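Uncharacterized protein Dfer_1899 (Dyadobacter fermentans, PDB 5HX0) is of unknown function but has a sialidase-like six-bladed beta-propeller fold, consistent with a role in recognising or processing glycans. Local coordinates at residues F60-K66 with D126-Q131; G69-F75 with V99-D105; S252-D258 with G298-W304. All coordinates share one frame; numbering follows the deposited sequence. Where two conformers were deposited one is given.

Interaction 1: F60-K66 with D126-Q131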
loop_
_atom_site.group_PDB
_atom_site.type_symbol
_atom_site.label_atom_id
_atom_site.label_comp_id
_atom_site.label_asym_id
_atom_site.label_seq_id
_atom_site.Cartn_x
_atom_site.Cartn_y
_atom_site.Cartn_z
ATOM N N PHE A 60 -15.461 -4.371 -7.040
ATOM C CA PHE A 60 -16.228 -3.663 -6.016
ATOM C C PHE A 60 -16.125 -2.144 -6.183
ATOM O O PHE A 60 -15.551 -1.463 -5.317
ATOM C CB PHE A 60 -15.741 -4.082 -4.606
ATOM C CG PHE A 60 -15.497 -5.589 -4.470
ATOM C CD1 PHE A 60 -16.495 -6.499 -4.824
ATOM C CD2 PHE A 60 -14.280 -6.072 -4.013
ATOM C CE1 PHE A 60 -16.283 -7.892 -4.728
ATOM C CE2 PHE A 60 -14.047 -7.469 -3.918
ATOM C CZ PHE A 60 -15.057 -8.374 -4.265
ATOM N N PRO A 61 -16.649 -1.571 -7.263
ATOM C CA PRO A 61 -16.485 -0.125 -7.476
ATOM C C PRO A 61 -17.531 0.720 -6.759
ATOM O O PRO A 61 -18.648 0.279 -6.453
ATOM C CB PRO A 61 -16.635 0.015 -8.994
ATOM C CG PRO A 61 -17.727 -1.061 -9.320
ATOM C CD PRO A 61 -17.382 -2.221 -8.380
ATOM N N SER A 62 -17.145 1.958 -6.455
ATOM C CA SER A 62 -18.115 3.007 -6.181
ATOM C C SER A 62 -17.657 4.246 -6.935
ATOM O O SER A 62 -16.491 4.363 -7.320
ATOM C CB SER A 62 -18.286 3.282 -4.677
ATOM O OG SER A 62 -17.106 3.785 -4.105
ATOM N N VAL A 63 -18.584 5.164 -7.172
ATOM C CA VAL A 63 -18.278 6.279 -8.070
ATOM C C VAL A 63 -19.106 7.505 -7.705
ATOM O O VAL A 63 -20.278 7.402 -7.317
ATOM C CB VAL A 63 -18.462 5.837 -9.545
ATOM C CG1 VAL A 63 -19.877 5.278 -9.788
ATOM C CG2 VAL A 63 -18.174 6.978 -10.502
ATOM N N ILE A 64 -18.461 8.677 -7.802
ATOM C CA ILE A 64 -19.076 9.984 -7.561
ATOM C C ILE A 64 -18.705 10.878 -8.739
ATOM O O ILE A 64 -17.818 10.553 -9.527
ATOM C CB ILE A 64 -18.591 10.611 -6.241
ATOM C CG1 ILE A 64 -17.063 10.752 -6.325
ATOM C CG2 ILE A 64 -18.979 9.712 -5.029
ATOM C CD1 ILE A 64 -16.456 11.677 -5.327
ATOM N N LYS A 65 -19.398 12.006 -8.867
ATOM C CA LYS A 65 -19.016 13.040 -9.833
ATOM C C LYS A 65 -18.873 14.356 -9.082
ATOM O O LYS A 65 -19.823 14.803 -8.437
ATOM C CB LYS A 65 -20.037 13.173 -10.975
ATOM C CG LYS A 65 -19.623 14.232 -12.004
ATOM C CD LYS A 65 -20.599 14.325 -13.191
ATOM C CE LYS A 65 -21.836 15.173 -12.878
ATOM N NZ LYS A 65 -22.914 14.494 -12.078
ATOM N N LYS A 66 -17.687 14.962 -9.141
ATOM C CA LYS A 66 -17.437 16.168 -8.362
ATOM C C LYS A 66 -18.066 17.384 -9.032
ATOM O O LYS A 66 -18.426 17.356 -10.209
ATOM C CB LYS A 66 -15.937 16.403 -8.196
ATOM C CG LYS A 66 -15.231 15.236 -7.528
ATOM C CD LYS A 66 -13.885 15.679 -6.942
ATOM C CE LYS A 66 -12.919 16.046 -8.017
ATOM N NZ LYS A 66 -11.639 16.581 -7.436
ATOM N N ASP A 126 -13.706 -3.282 -0.774
ATOM C CA ASP A 126 -14.937 -2.575 -1.135
ATOM C C ASP A 126 -14.968 -1.091 -0.755
ATOM O O ASP A 126 -15.716 -0.705 0.153
ATOM C CB ASP A 126 -16.141 -3.250 -0.470
ATOM C CG ASP A 126 -16.235 -4.740 -0.775
ATOM O OD1 ASP A 126 -15.201 -5.371 -1.059
ATOM O OD2 ASP A 126 -17.362 -5.290 -0.716
ATOM N N PRO A 127 -14.197 -0.227 -1.406
ATOM C CA PRO A 127 -14.279 1.205 -1.069
ATOM C C PRO A 127 -15.650 1.747 -1.432
ATOM O O PRO A 127 -16.104 1.610 -2.567
ATOM C CB PRO A 127 -13.185 1.843 -1.937
ATOM C CG PRO A 127 -13.122 0.883 -3.177
ATOM C CD PRO A 127 -13.403 -0.496 -2.625
ATOM N N CYS A 128 -16.304 2.389 -0.471
ATOM C CA CYS A 128 -17.623 2.962 -0.690
ATOM C C CYS A 128 -17.543 4.478 -0.522
ATOM O O CYS A 128 -17.401 4.968 0.595
ATOM C CB CYS A 128 -18.620 2.326 0.288
ATOM S SG CYS A 128 -18.958 0.628 -0.235
ATOM N N LEU A 129 -17.641 5.205 -1.629
ATOM C CA LEU A 129 -17.546 6.661 -1.643
ATOM C C LEU A 129 -18.897 7.314 -1.338
ATOM O O LEU A 129 -19.944 6.888 -1.845
ATOM C CB LEU A 129 -17.050 7.136 -3.014
ATOM C CG LEU A 129 -15.674 6.663 -3.500
ATOM C CD1 LEU A 129 -15.370 7.173 -4.933
ATOM C CD2 LEU A 129 -14.590 7.144 -2.536
ATOM N N LEU A 130 -18.868 8.365 -0.517
ATOM C CA LEU A 130 -20.006 9.279 -0.367
ATOM C C LEU A 130 -19.495 10.698 -0.580
ATOM O O LEU A 130 -18.546 11.113 0.088
ATOM C CB LEU A 130 -20.652 9.189 1.018
ATOM C CG LEU A 130 -21.803 10.207 1.233
ATOM C CD1 LEU A 130 -23.016 9.885 0.323
ATOM C CD2 LEU A 130 -22.238 10.252 2.694
ATOM N N GLN A 131 -20.108 11.442 -1.495
ATOM C CA GLN A 131 -19.776 12.852 -1.663
ATOM C C GLN A 131 -20.884 13.699 -1.044
ATOM O O GLN A 131 -22.036 13.599 -1.467
ATOM C CB GLN A 131 -19.596 13.224 -3.132
ATOM C CG GLN A 131 -19.268 14.709 -3.319
ATOM C CD GLN A 131 -18.991 15.053 -4.758
ATOM O OE1 GLN A 131 -17.895 15.493 -5.092
ATOM N NE2 GLN A 131 -19.969 14.815 -5.627
HETATM O O HOH W 1 -17.169 -1.075 -2.992
#
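Strands 60-65 and 128-131 run nearly parallel, 12° apart and 6.0 Å at the closest approach of their axes, with F60 facing D126 and S62 facing C128. They belong to two successive blades of a beta-propeller of the sialidase type. Each lies at one margin of its own antiparallel sheet, so the contact is a seam between blades and rests on side chains, not on paired backbones. S62 is a polar link, modelled in two conformers. In one of them its OG sits between the backbone N and the carbonyl carbon (chi1 65°), which swings it across the seam. There it donates to P127 O at 2.8 Å, from well above the carbonyl plane, and accepts from L129 N at 2.9 Å. One buried hydroxyl thus uses both its donor and its acceptor on the 126-131 segment. A bridging water donates to both F60 O and P127 O. Next to S62 the packing is apolar: I64 CG2 meets L129 CB at 3.8 Å, the two side chains crossing at about a right angle, and lies near Q131 CB. At the N-terminal ends D126 lies over one face of the F60 ring. OD1 is 3.2 Å from F60 CD2, and the carboxylate and ring planes are 31° apart. The ring of F60 also meets Y368, Y384 and H91. An acetate ion, probably from the crystallisation liquor, lies about 3 Å from the nearest side-chain atom of D126. At the C-terminal end Q131 reaches over with an extended chain. Its OE1 lies against K66 CG at 3.6 Å, while NE2 donates to K65 O at 2.8 Å, the acceptor lying close to the plane of the Q131 amide.

Interaction 2: G69-F75 with V99-D105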
loop_
_atom_site.group_PDB
_atom_site.type_symbol
_atom_site.label_atom_id
_atom_site.label_comp_id
_atom_site.label_asym_id
_atom_site.label_seq_id
_atom_site.Cartn_x
_atom_site.Cartn_y
_atom_site.Cartn_z
ATOM N N GLY A 69 -16.861 18.490 -12.388
ATOM C CA GLY A 69 -17.088 17.645 -13.542
ATOM C C GLY A 69 -16.305 16.342 -13.547
ATOM O O GLY A 69 -16.610 15.454 -14.355
ATOM N N GLU A 70 -15.312 16.199 -12.670
ATOM C CA GLU A 70 -14.490 14.998 -12.663
ATOM C C GLU A 70 -15.246 13.851 -12.008
ATOM O O GLU A 70 -15.721 13.972 -10.877
ATOM C CB GLU A 70 -13.176 15.257 -11.926
ATOM C CG GLU A 70 -12.219 14.068 -11.970
ATOM C CD GLU A 70 -10.851 14.458 -11.421
ATOM O OE1 GLU A 70 -10.663 14.410 -10.187
ATOM O OE2 GLU A 70 -9.980 14.845 -12.225
ATOM N N ILE A 71 -15.354 12.734 -12.723
ATOM C CA ILE A 71 -15.916 11.508 -12.188
ATOM C C ILE A 71 -14.788 10.715 -11.544
ATOM O O ILE A 71 -13.754 10.463 -12.174
ATOM C CB ILE A 71 -16.589 10.698 -13.311
ATOM C CG1 ILE A 71 -17.640 11.557 -14.027
ATOM C CG2 ILE A 71 -17.189 9.387 -12.767
ATOM C CD1 ILE A 71 -17.948 11.056 -15.431
ATOM N N VAL A 72 -14.970 10.326 -10.287
ATOM C CA VAL A 72 -13.950 9.591 -9.542
ATOM C C VAL A 72 -14.532 8.232 -9.191
ATOM O O VAL A 72 -15.535 8.155 -8.472
ATOM C CB VAL A 72 -13.529 10.333 -8.264
ATOM C CG1 VAL A 72 -12.384 9.542 -7.566
ATOM C CG2 VAL A 72 -13.106 11.750 -8.587
ATOM N N LEU A 73 -13.905 7.158 -9.666
ATOM C CA LEU A 73 -14.375 5.810 -9.356
ATOM C C LEU A 73 -13.315 5.075 -8.542
ATOM O O LEU A 73 -12.174 4.912 -8.999
ATOM C CB LEU A 73 -14.736 5.035 -10.631
ATOM C CG LEU A 73 -15.222 3.580 -10.474
ATOM C CD1 LEU A 73 -16.097 3.184 -11.679
ATOM C CD2 LEU A 73 -14.082 2.576 -10.343
ATOM N N ALA A 74 -13.709 4.611 -7.353
ATOM C CA ALA A 74 -12.825 3.882 -6.441
ATOM C C ALA A 74 -13.090 2.397 -6.585
ATOM O O ALA A 74 -14.236 1.992 -6.798
ATOM C CB ALA A 74 -13.074 4.294 -4.989
ATOM N N PHE A 75 -12.037 1.586 -6.472
ATOM C CA PHE A 75 -12.232 0.144 -6.486
ATOM C C PHE A 75 -11.099 -0.531 -5.730
ATOM O O PHE A 75 -10.084 0.081 -5.380
ATOM C CB PHE A 75 -12.360 -0.424 -7.925
ATOM C CG PHE A 75 -11.148 -0.181 -8.805
ATOM C CD1 PHE A 75 -10.955 1.057 -9.412
ATOM C CD2 PHE A 75 -10.237 -1.194 -9.057
ATOM C CE1 PHE A 75 -9.872 1.297 -10.240
ATOM C CE2 PHE A 75 -9.145 -0.967 -9.893
ATOM C CZ PHE A 75 -8.963 0.271 -10.486
ATOM N N VAL A 99 -7.948 1.986 -4.776
ATOM C CA VAL A 99 -7.408 2.813 -5.853
ATOM C C VAL A 99 -8.556 3.467 -6.614
ATOM O O VAL A 99 -9.728 3.134 -6.426
ATOM C CB VAL A 99 -6.511 1.994 -6.817
ATOM C CG1 VAL A 99 -5.349 1.341 -6.058
ATOM C CG2 VAL A 99 -7.309 0.947 -7.531
ATOM N N SER A 100 -8.208 4.392 -7.512
ATOM C CA SER A 100 -9.222 5.085 -8.300
ATOM C C SER A 100 -8.758 5.320 -9.729
ATOM O O SER A 100 -7.558 5.427 -10.003
ATOM C CB SER A 100 -9.590 6.454 -7.684
ATOM O OG SER A 100 -8.463 7.313 -7.741
ATOM N N VAL A 101 -9.737 5.437 -10.636
ATOM C CA VAL A 101 -9.521 6.001 -11.962
ATOM C C VAL A 101 -10.550 7.106 -12.131
ATOM O O VAL A 101 -11.524 7.194 -11.376
ATOM C CB VAL A 101 -9.620 4.960 -13.113
ATOM C CG1 VAL A 101 -8.413 3.971 -13.061
ATOM C CG2 VAL A 101 -10.939 4.203 -13.043
ATOM N N LYS A 102 -10.305 7.983 -13.116
ATOM C CA LYS A 102 -11.073 9.221 -13.273
ATOM C C LYS A 102 -11.482 9.427 -14.727
ATOM O O LYS A 102 -10.847 8.912 -15.652
ATOM C CB LYS A 102 -10.257 10.445 -12.802
ATOM C CG LYS A 102 -9.882 10.387 -11.330
ATOM C CD LYS A 102 -8.915 11.522 -10.937
ATOM C CE LYS A 102 -8.826 11.593 -9.394
ATOM N NZ LYS A 102 -7.741 12.462 -8.836
ATOM N N SER A 103 -12.545 10.215 -14.917
ATOM C CA SER A 103 -13.115 10.452 -16.241
ATOM C C SER A 103 -13.811 11.805 -16.254
ATOM O O SER A 103 -14.338 12.254 -15.236
ATOM C CB SER A 103 -14.126 9.350 -16.619
ATOM O OG SER A 103 -14.729 9.604 -17.889
ATOM N N LYS A 104 -13.800 12.455 -17.414
ATOM C CA LYS A 104 -14.634 13.630 -17.622
ATOM C C LYS A 104 -15.994 13.290 -18.205
ATOM O O LYS A 104 -16.900 14.122 -18.150
ATOM C CB LYS A 104 -13.953 14.626 -18.557
ATOM C CG LYS A 104 -12.699 15.244 -17.984
ATOM C CD LYS A 104 -11.896 15.966 -19.054
ATOM C CE LYS A 104 -10.464 16.242 -18.592
ATOM N NZ LYS A 104 -9.640 14.996 -18.519
ATOM N N ASP A 105 -16.161 12.115 -18.786
ATOM C CA ASP A 105 -17.386 11.847 -19.519
ATOM C C ASP A 105 -18.040 10.508 -19.225
ATOM O O ASP A 105 -19.144 10.273 -19.730
ATOM C CB ASP A 105 -17.134 11.937 -21.032
ATOM C CG ASP A 105 -15.968 11.075 -21.486
ATOM O OD1 ASP A 105 -15.564 10.116 -20.784
ATOM O OD2 ASP A 105 -15.438 11.370 -22.565
HETATM O O HOH W 2 -18.640 15.354 -16.143
HETATM O O HOH W 3 -7.863 14.806 -10.125
#
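F75 and V99 form the tight end of this antiparallel pair of strands. The methyl CG2 of V99 sits over one face of the F75 ring, 3.6 Å from its centroid, in a CH-pi contact. The ring is put there by a chi1 of 60°, with CG between the backbone N and the carbonyl carbon. V101 CG1 comes to the edge of the same ring at 4.2 Å from F75 CE1. From I71 to F75 the backbones are paired without a break. I71 with S103, L73 with V101 and F75 with V99 are hydrogen-bonded pairs, two bonds each; L73 N to V101 O, at 2.9 Å, is nearly straight. V72 with K102 and A74 with S100 are the non-hydrogen-bonded pairs between them. A74 and S100 bring their CA atoms to 4.2 Å.

The other end is looser and wetter. The E70 side chain crosses that of K102 at a slant, its carboxylate over K102 CD and CE, with E70 OE1 3.5 Å from K102 CE. Its ion pair with K102 NZ is long, at 3.8 Å. A water joins the two groups, and K102 NZ has its firmer salt bridge with E114. A second water ties G69 O to K104 O. S103 OG accepts from D105 N in an ST turn and is also hydrogen-bonded to G106 N and T108 O. D105 OD1 accepts from K107 N and T108 N. This turn resembles the Asp box of sialidases, which links the outer strands of a propeller blade.

Interaction 3: S252-D258 with G298-W304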
loop_
_atom_site.group_PDB
_atom_site.type_symbol
_atom_site.label_atom_id
_atom_site.label_comp_id
_atom_site.label_asym_id
_atom_site.label_seq_id
_atom_site.Cartn_x
_atom_site.Cartn_y
_atom_site.Cartn_z
ATOM N N SER A 252 -28.416 4.150 15.802
ATOM C CA SER A 252 -29.787 4.639 15.798
ATOM C C SER A 252 -30.788 3.522 16.065
ATOM O O SER A 252 -31.552 3.605 17.029
ATOM C CB SER A 252 -30.114 5.344 14.477
ATOM O OG SER A 252 -31.439 5.859 14.520
ATOM N N ALA A 253 -30.796 2.459 15.251
ATOM C CA ALA A 253 -31.831 1.431 15.364
ATOM C C ALA A 253 -31.483 0.183 14.557
ATOM O O ALA A 253 -30.773 0.281 13.551
ATOM C CB ALA A 253 -33.180 1.988 14.888
ATOM N N PRO A 254 -31.975 -0.995 14.949
ATOM C CA PRO A 254 -31.843 -2.171 14.078
ATOM C C PRO A 254 -32.674 -1.994 12.814
ATOM O O PRO A 254 -33.781 -1.445 12.846
ATOM C CB PRO A 254 -32.383 -3.327 14.932
ATOM C CG PRO A 254 -32.569 -2.769 16.312
ATOM C CD PRO A 254 -32.742 -1.292 16.171
ATOM N N VAL A 255 -32.129 -2.466 11.696
ATOM C CA VAL A 255 -32.763 -2.311 10.382
ATOM C C VAL A 255 -33.410 -3.603 9.906
ATOM O O VAL A 255 -34.534 -3.598 9.405
ATOM C CB VAL A 255 -31.732 -1.795 9.351
ATOM C CG1 VAL A 255 -32.301 -1.911 7.926
ATOM C CG2 VAL A 255 -31.327 -0.352 9.676
ATOM N N ALA A 256 -32.699 -4.721 10.006
ATOM C CA ALA A 256 -33.240 -6.007 9.581
ATOM C C ALA A 256 -32.547 -7.089 10.390
ATOM O O ALA A 256 -31.316 -7.184 10.372
ATOM C CB ALA A 256 -33.042 -6.251 8.081
ATOM N N VAL A 257 -33.339 -7.873 11.119
ATOM C CA VAL A 257 -32.847 -8.950 11.979
ATOM C C VAL A 257 -33.809 -10.122 11.841
ATOM O O VAL A 257 -35.033 -9.937 11.829
ATOM C CB VAL A 257 -32.746 -8.523 13.464
ATOM C CG1 VAL A 257 -32.037 -9.586 14.282
ATOM C CG2 VAL A 257 -32.053 -7.182 13.616
ATOM N N ASP A 258 -33.262 -11.329 11.733
ATOM C CA ASP A 258 -34.088 -12.524 11.671
ATOM C C ASP A 258 -33.390 -13.648 12.416
ATOM O O ASP A 258 -32.167 -13.658 12.536
ATOM C CB ASP A 258 -34.353 -12.964 10.233
ATOM C CG ASP A 258 -35.400 -14.054 10.152
ATOM O OD1 ASP A 258 -36.561 -13.759 10.472
ATOM O OD2 ASP A 258 -35.064 -15.195 9.794
ATOM N N GLY A 298 -35.519 7.143 10.983
ATOM C CA GLY A 298 -34.497 6.185 11.348
ATOM C C GLY A 298 -34.518 5.734 12.792
ATOM O O GLY A 298 -33.620 4.988 13.201
ATOM N N LYS A 299 -35.518 6.149 13.575
ATOM C CA LYS A 299 -35.608 5.738 14.975
ATOM C C LYS A 299 -36.081 4.292 15.115
ATOM O O LYS A 299 -35.638 3.581 16.022
ATOM C CB LYS A 299 -36.545 6.676 15.741
ATOM C CG LYS A 299 -36.048 8.119 15.823
ATOM C CD LYS A 299 -37.111 9.050 16.378
ATOM C CE LYS A 299 -36.527 10.422 16.668
ATOM N NZ LYS A 299 -35.435 10.344 17.685
ATOM N N THR A 300 -36.990 3.845 14.250
ATOM C CA THR A 300 -37.442 2.463 14.232
ATOM C C THR A 300 -37.692 2.065 12.787
ATOM O O THR A 300 -38.113 2.885 11.968
ATOM C CB THR A 300 -38.750 2.231 15.024
ATOM O OG1 THR A 300 -39.803 2.975 14.412
ATOM C CG2 THR A 300 -38.629 2.653 16.483
ATOM N N PHE A 301 -37.466 0.792 12.489
ATOM C CA PHE A 301 -37.772 0.235 11.180
ATOM C C PHE A 301 -38.898 -0.784 11.301
ATOM O O PHE A 301 -38.913 -1.604 12.225
ATOM C CB PHE A 301 -36.533 -0.408 10.549
ATOM C CG PHE A 301 -35.565 0.593 9.975
ATOM C CD1 PHE A 301 -34.776 1.363 10.804
ATOM C CD2 PHE A 301 -35.463 0.774 8.599
ATOM C CE1 PHE A 301 -33.902 2.291 10.286
ATOM C CE2 PHE A 301 -34.585 1.709 8.072
ATOM C CZ PHE A 301 -33.805 2.467 8.919
ATOM N N THR A 302 -39.850 -0.710 10.370
ATOM C CA THR A 302 -40.891 -1.718 10.263
ATOM C C THR A 302 -40.289 -3.017 9.720
ATOM O O THR A 302 -39.105 -3.094 9.382
ATOM C CB THR A 302 -42.036 -1.215 9.386
ATOM O OG1 THR A 302 -41.535 -0.847 8.102
ATOM C CG2 THR A 302 -42.718 -0.013 10.011
ATOM N N ALA A 303 -41.114 -4.061 9.653
ATOM C CA ALA A 303 -40.612 -5.391 9.313
ATOM C C ALA A 303 -39.987 -5.407 7.922
ATOM O O ALA A 303 -40.477 -4.752 6.994
ATOM C CB ALA A 303 -41.748 -6.412 9.387
ATOM N N TRP A 304 -38.898 -6.157 7.768
ATOM C CA TRP A 304 -38.287 -6.250 6.441
ATOM C C TRP A 304 -39.194 -7.066 5.515
ATOM O O TRP A 304 -39.950 -7.932 5.963
ATOM C CB TRP A 304 -36.882 -6.868 6.526
ATOM C CG TRP A 304 -36.858 -8.228 7.175
ATOM C CD1 TRP A 304 -36.724 -8.509 8.522
ATOM C CD2 TRP A 304 -36.995 -9.491 6.520
ATOM N NE1 TRP A 304 -36.760 -9.867 8.729
ATOM C CE2 TRP A 304 -36.934 -10.492 7.518
ATOM C CE3 TRP A 304 -37.166 -9.875 5.185
ATOM C CZ2 TRP A 304 -37.032 -11.854 7.217
ATOM C CZ3 TRP A 304 -37.266 -11.227 4.890
ATOM C CH2 TRP A 304 -37.193 -12.199 5.904
HETATM O O HOH W 4 -36.091 -0.793 14.147
HETATM O O HOH W 5 -36.960 -4.786 9.836
HETATM O O HOH W 6 -37.483 -11.255 11.067
#
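W304, F301 and V255 carry this contact between the end of strand 250-256 and an irregular loop. V255 lies alongside F301. Its CG2, anti to the carbonyl carbon, stands over one face of the ring at 3.9 Å from the centroid, a CH-pi contact. A253 CB comes to the edge of the same ring. W304 covers the other end of the strand. Its CB packs on A256 CB at 4.2 Å, and the indole edge faces V257 and D258. D258 OD1 lies in the plane of the indole, 3.8 Å from W304 CZ2, with the carboxylate turned 85° to the ring. D258 OD2 accepts from K260 N and V261 N. One water links this corner: it accepts from W304 NE1 at 2.8 Å and donates to both V257 O and D258 OD1. Another bridges P254 O and F301 N, and a third V255 O and T302 O, so water fills in for direct backbone pairing. The one direct hydrogen bond runs from S252 OG to G298 O at 2.7 Å.

The loop fits an Asp box: T300 OG1 bonds D296 OD2, and G298 and F301 hold its glycine and aromatic positions. Strand 250-256 is the outermost of its blade, with two classic beta bulges against 234-242. The loop joins 288-294 to 305-307 in the next blade, where F301 touches V276 and W304 meets F263 edge-to-face.

How the interactions relate
From the N terminus, strand 56-65 is the first to take part, and leads directly into 71-79. Interaction 2 pairs 71-79 with 97-103 and closes a loop within one blade. Interaction 1 spans a wider loop, with interaction 2 nested inside it, and ties that blade to the one starting at 123-131. The two touch: S62 O to A74 N and I64 O to V72 N are probable hydrogen bonds, and V63 packs on I71. Interaction 3 opens later and joins the outer strand 250-256 of one blade to the loop between 288-294 and 305-307 of the next. Its centre is about 25 Å from that of interaction 1 and, across the chain's centre, about 34 Å from that of interaction 2.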